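Local coordinates for protein uncharacterized metal-dependent hydrolase (Pyrococcus furiosus, PDB 3ICJ) that probably hydrolyses carbon-nitrogen bonds other than peptide bonds, as a member of the amidohydrolase family that binds two zinc ions, at residues Glu254-Glu258 / Gly259-Met263; Met326-Asp329 / Glu330-Val334. All blocks are in the same frame, centred on the assembly; numbering follows the deposited sequence.

Contact 1 of 2, residues Glu254-Glu258 / Gly259-Met263; sequences ELERE and GRLKM
Arg260 folds back alongside Glu258, both side chains pointing the same way, and its NH2 meets Glu258 OE1 at 2.9 Å in a salt bridge. Carboxylate and guanidinium lie nearly parallel, their planes 14° apart. The bend at chi3 of Arg260 (67°) turns the guanidinium back to the carboxylate. Each charge has a second partner on helix 217-233: Arg260 NH1 pairs with Glu225, and Glu258 OE1 also takes Lys221. Leu255 CD2 lies obliquely to the guanidinium, 3.8 Å from Arg260 NE. The backbone forms a Schellman motif ending helix 246-257, with Gly259 at positive phi. Leu255 O receives Arg260 N at 2.8 Å (N-H...O 160°). Gly259 N donates to Glu256 O at 3.1 Å. A water accepts from Leu261 N at 2.9 Å and can donate to the same Glu256 O, linking the last helical turn to the chain beyond the glycine. In one of its two conformers Lys262 reaches back to Gly259 O, NZ lying 2.9 Å away. Buried Leu261, which also touches Gln228 of helix 217-233, packs its CG 4.0 Å from Leu255 CB, while its CD1 packs against CB of Glu256, the side chains of Glu256 and Leu261 crossing at about a right angle. The Glu256 carboxylate itself is held by backbone N-H groups of Arg288, Arg289 and Leu290.

Contact 2 of 2, residues Met326-Asp329 / Glu330-Val334; sequences MNKD and EIVEV
Met326 lays its terminal methyl against the first turn of the helix, CE 3.5 Å from Glu330 O and 3.9 Å from Glu330 CB. The bend at chi3 (86°) turns CE toward the helix, where it also reaches Val334 CG2 at 4.2 Å. Next along the chain, Asn327 and Glu330 exchange bonds. Asn327 OD1 accepts Glu330 N at 3.0 Å, the donor nearly in line with the amide C=O, and chi1 of 70° sets the amide between its own backbone N and carbonyl carbon. In return, Glu330 OE1 takes Asn327 N at 2.9 Å on its anti side, with a fairly straight N-H...O angle of 165°. The two side chains cross at about a right angle, and Glu330 CG lies 3.3 Å from Asn327 OD1. Asn327 O then accepts Ile331 N, and Val332 N binds Lys328 O, starting the regular helical ladder. Ile331 leans on Val357 and Ala361 of helix 352-365, to which Lys328 adds a salt bridge with Glu364. Reciprocal side-chain-to-backbone bonds between the N-cap and the third residue after it are the signature of a capping box, here opening helix 328-338.

Contact 1 closes one helix and contact 2 opens another: residues 254-263 finish helix 246-257 and lead toward strand 264-269, whereas residues 326-334 begin helix 328-338. They share no element, and their nearest atoms are about 23 Å apart. Both are partly buried, with Leu255 and Leu261 buried in contact 1 and Ile331 and Val334 in contact 2. At the C-terminal end, the last-turn carbonyls are met by backbone N-H groups and a water, with charged pairs bridging to helix 217-233. At the N-terminal end, side-chain oxygens, one amide and one carboxylate, take up backbone N-H groups instead. Contact 1 lies away from the zinc site, while Met326 of contact 2 is about 9 Å, side chain to side chain, from His348, a ligand of one zinc.

Contact 1 of 2, residues Glu254-Glu258 / Gly259-Met263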
loop_
_atom_site.group_PDB
_atom_site.type_symbol
_atom_site.label_atom_id
_atom_site.label_comp_id
_atom_site.label_asym_id
_atom_site.label_seq_id
_atom_site.Cartn_x
_atom_site.Cartn_y
_atom_site.Cartn_z
ATOM N N GLU A 254 -2.450 -8.465 -18.496
ATOM C CA GLU A 254 -3.018 -9.805 -18.784
ATOM C C GLU A 254 -4.294 -10.093 -17.972
ATOM O O GLU A 254 -5.326 -10.508 -18.532
ATOM C CB GLU A 254 -1.967 -10.899 -18.596
ATOM C CG GLU A 254 -2.389 -12.263 -19.142
ATOM C CD GLU A 254 -1.229 -13.224 -19.321
ATOM O OE1 GLU A 254 -1.389 -14.422 -18.982
ATOM O OE2 GLU A 254 -0.172 -12.800 -19.827
ATOM N N LEU A 255 -4.243 -9.837 -16.666
ATOM C CA LEU A 255 -5.427 -9.973 -15.819
ATOM C C LEU A 255 -6.611 -9.108 -16.285
ATOM O O LEU A 255 -7.752 -9.604 -16.326
ATOM C CB LEU A 255 -5.090 -9.710 -14.335
ATOM C CG LEU A 255 -4.210 -10.745 -13.619
ATOM C CD1 LEU A 255 -3.643 -10.190 -12.281
ATOM C CD2 LEU A 255 -4.923 -12.076 -13.402
ATOM N N GLU A 256 -6.332 -7.854 -16.648
ATOM C CA GLU A 256 -7.315 -6.914 -17.205
ATOM C C GLU A 256 -8.021 -7.457 -18.459
ATOM O O GLU A 256 -9.247 -7.588 -18.451
ATOM C CB GLU A 256 -6.684 -5.535 -17.451
ATOM C CG GLU A 256 -7.439 -4.596 -18.439
ATOM C CD GLU A 256 -8.536 -3.718 -17.815
ATOM O OE1 GLU A 256 -8.718 -3.695 -16.575
ATOM O OE2 GLU A 256 -9.231 -3.027 -18.594
ATOM N N ARG A 257 -7.272 -7.821 -19.500
ATOM C CA ARG A 257 -7.907 -8.388 -20.709
ATOM C C ARG A 257 -8.537 -9.779 -20.505
ATOM O O ARG A 257 -9.470 -10.133 -21.207
ATOM C CB ARG A 257 -6.975 -8.372 -21.928
ATOM C CG ARG A 257 -5.809 -9.352 -21.860
ATOM C CD ARG A 257 -5.006 -9.299 -23.133
ATOM N NE ARG A 257 -3.879 -10.230 -23.122
ATOM C CZ ARG A 257 -2.620 -9.911 -22.805
ATOM N NH1 ARG A 257 -1.679 -10.843 -22.834
ATOM N NH2 ARG A 257 -2.291 -8.674 -22.458
ATOM N N GLU A 258 -8.079 -10.529 -19.514
ATOM C CA GLU A 258 -8.730 -11.777 -19.128
ATOM C C GLU A 258 -9.979 -11.657 -18.270
ATOM O O GLU A 258 -10.602 -12.645 -17.956
ATOM C CB GLU A 258 -7.754 -12.714 -18.437
ATOM C CG GLU A 258 -6.690 -13.268 -19.312
ATOM C CD GLU A 258 -5.705 -14.097 -18.544
ATOM O OE1 GLU A 258 -5.726 -14.049 -17.310
ATOM O OE2 GLU A 258 -4.914 -14.798 -19.173
ATOM N N GLY A 259 -10.334 -10.448 -17.888
ATOM C CA GLY A 259 -11.520 -10.200 -17.065
ATOM C C GLY A 259 -11.329 -10.674 -15.628
ATOM O O GLY A 259 -12.291 -10.937 -14.916
ATOM N N ARG A 260 -10.079 -10.780 -15.202
ATOM C CA ARG A 260 -9.726 -11.370 -13.899
ATOM C C ARG A 260 -9.361 -10.330 -12.831
ATOM O O ARG A 260 -9.107 -10.678 -11.666
ATOM C CB ARG A 260 -8.615 -12.405 -14.087
ATOM C CG ARG A 260 -9.130 -13.760 -14.538
ATOM C CD ARG A 260 -8.033 -14.664 -15.130
ATOM N NE ARG A 260 -7.009 -15.103 -14.172
ATOM C CZ ARG A 260 -5.983 -15.919 -14.463
ATOM N NH1 ARG A 260 -5.103 -16.244 -13.524
ATOM N NH2 ARG A 260 -5.823 -16.417 -15.689
ATOM N N LEU A 261 -9.332 -9.053 -13.215
ATOM C CA LEU A 261 -9.261 -7.977 -12.224
ATOM C C LEU A 261 -10.653 -7.686 -11.707
ATOM O O LEU A 261 -11.574 -7.475 -12.503
ATOM C CB LEU A 261 -8.664 -6.692 -12.806
ATOM C CG LEU A 261 -7.152 -6.640 -12.945
ATOM C CD1 LEU A 261 -6.709 -5.246 -13.396
ATOM C CD2 LEU A 261 -6.410 -7.084 -11.645
ATOM N N LYS A 262 -10.795 -7.661 -10.379
ATOM C CA LYS A 262 -12.097 -7.458 -9.731
ATOM C C LYS A 262 -12.111 -6.236 -8.792
ATOM O O LYS A 262 -13.041 -6.055 -7.997
ATOM C CB LYS A 262 -12.518 -8.731 -8.980
ATOM C CG LYS A 262 -12.753 -9.970 -9.877
ATOM C CD LYS A 262 -13.890 -9.744 -10.876
ATOM C CE LYS A 262 -14.379 -11.035 -11.535
ATOM N NZ LYS A 262 -13.319 -11.700 -12.350
ATOM N N MET A 263 -11.089 -5.395 -8.893
ATOM C CA MET A 263 -10.980 -4.204 -8.057
ATOM C C MET A 263 -10.331 -3.139 -8.910
ATOM O O MET A 263 -9.699 -3.465 -9.919
ATOM C CB MET A 263 -10.204 -4.510 -6.733
ATOM C CG MET A 263 -8.643 -4.666 -6.779
ATOM S SD MET A 263 -7.802 -5.154 -5.176
ATOM C CE MET A 263 -8.749 -4.222 -4.070
HETATM O O HOH W 1 -10.365 -7.680 -15.574
#

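Contact 2 of 2, residues Met326-Asp329 / Glu330-Val334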
loop_
_atom_site.group_PDB
_atom_site.type_symbol
_atom_site.label_atom_id
_atom_site.label_comp_id
_atom_site.label_asym_id
_atom_site.label_seq_id
_atom_site.Cartn_x
_atom_site.Cartn_y
_atom_site.Cartn_z
ATOM N N MET A 326 17.183 9.825 -3.927
ATOM C CA MET A 326 17.063 10.680 -5.118
ATOM C C MET A 326 16.996 12.128 -4.676
ATOM O O MET A 326 16.209 12.464 -3.785
ATOM C CB MET A 326 15.779 10.392 -5.895
ATOM C CG MET A 326 15.742 9.131 -6.723
ATOM S SD MET A 326 14.136 9.056 -7.571
ATOM C CE MET A 326 14.460 10.011 -9.004
ATOM N N ASN A 327 17.771 12.994 -5.327
ATOM C CA ASN A 327 17.790 14.404 -4.955
ATOM C C ASN A 327 16.761 15.194 -5.752
ATOM O O ASN A 327 16.084 14.637 -6.621
ATOM C CB ASN A 327 19.213 15.013 -5.050
ATOM C CG ASN A 327 19.722 15.163 -6.494
ATOM O OD1 ASN A 327 18.956 15.380 -7.443
ATOM N ND2 ASN A 327 21.028 15.077 -6.649
ATOM N N LYS A 328 16.669 16.492 -5.467
ATOM C CA LYS A 328 15.700 17.357 -6.130
ATOM C C LYS A 328 15.773 17.320 -7.673
ATOM O O LYS A 328 14.748 17.150 -8.305
ATOM C CB LYS A 328 15.805 18.788 -5.613
ATOM C CG LYS A 328 14.736 19.718 -6.179
ATOM C CD LYS A 328 15.244 21.112 -6.348
ATOM C CE LYS A 328 16.295 21.152 -7.434
ATOM N NZ LYS A 328 17.030 22.419 -7.415
ATOM N N ASP A 329 16.974 17.447 -8.254
ATOM C CA ASP A 329 17.155 17.450 -9.719
ATOM C C ASP A 329 16.713 16.126 -10.361
ATOM O O ASP A 329 16.233 16.104 -11.505
ATOM C CB ASP A 329 18.624 17.686 -10.111
ATOM C CG ASP A 329 19.108 19.116 -9.861
ATOM O OD1 ASP A 329 18.304 20.068 -9.910
ATOM O OD2 ASP A 329 20.333 19.284 -9.656
ATOM N N GLU A 330 16.924 15.024 -9.648
ATOM C CA GLU A 330 16.595 13.705 -10.190
ATOM C C GLU A 330 15.087 13.478 -10.192
ATOM O O GLU A 330 14.549 12.813 -11.092
ATOM C CB GLU A 330 17.340 12.599 -9.434
ATOM C CG GLU A 330 18.870 12.754 -9.495
ATOM C CD GLU A 330 19.616 11.785 -8.590
ATOM O OE1 GLU A 330 19.237 11.634 -7.411
ATOM O OE2 GLU A 330 20.614 11.191 -9.052
ATOM N N ILE A 331 14.409 14.044 -9.197
ATOM C CA ILE A 331 12.944 13.973 -9.121
ATOM C C ILE A 331 12.345 14.858 -10.216
ATOM O O ILE A 331 11.492 14.397 -10.951
ATOM C CB ILE A 331 12.404 14.399 -7.742
ATOM C CG1 ILE A 331 12.911 13.454 -6.656
ATOM C CG2 ILE A 331 10.872 14.440 -7.739
ATOM C CD1 ILE A 331 12.647 13.954 -5.284
ATOM N N VAL A 332 12.801 16.115 -10.318
ATOM C CA VAL A 332 12.357 17.041 -11.378
ATOM C C VAL A 332 12.517 16.435 -12.786
ATOM O O VAL A 332 11.609 16.561 -13.612
ATOM C CB VAL A 332 13.027 18.463 -11.289
ATOM C CG1 VAL A 332 12.618 19.345 -12.479
ATOM C CG2 VAL A 332 12.606 19.170 -9.992
ATOM N N GLU A 333 13.629 15.735 -13.027
ATOM C CA GLU A 333 13.871 15.044 -14.318
ATOM C C GLU A 333 12.760 14.013 -14.650
ATOM O O GLU A 333 12.266 13.963 -15.776
ATOM C CB GLU A 333 15.258 14.385 -14.319
ATOM C CG GLU A 333 15.850 14.039 -15.698
ATOM C CD GLU A 333 15.587 12.596 -16.121
ATOM O OE1 GLU A 333 15.804 12.283 -17.314
ATOM O OE2 GLU A 333 15.161 11.772 -15.270
ATOM N N VAL A 334 12.347 13.230 -13.655
ATOM C CA VAL A 334 11.280 12.246 -13.850
ATOM C C VAL A 334 9.940 12.938 -14.052
ATOM O O VAL A 334 9.200 12.580 -14.970
ATOM C CB VAL A 334 11.219 11.215 -12.683
ATOM C CG1 VAL A 334 9.951 10.354 -12.763
ATOM C CG2 VAL A 334 12.442 10.331 -12.707
#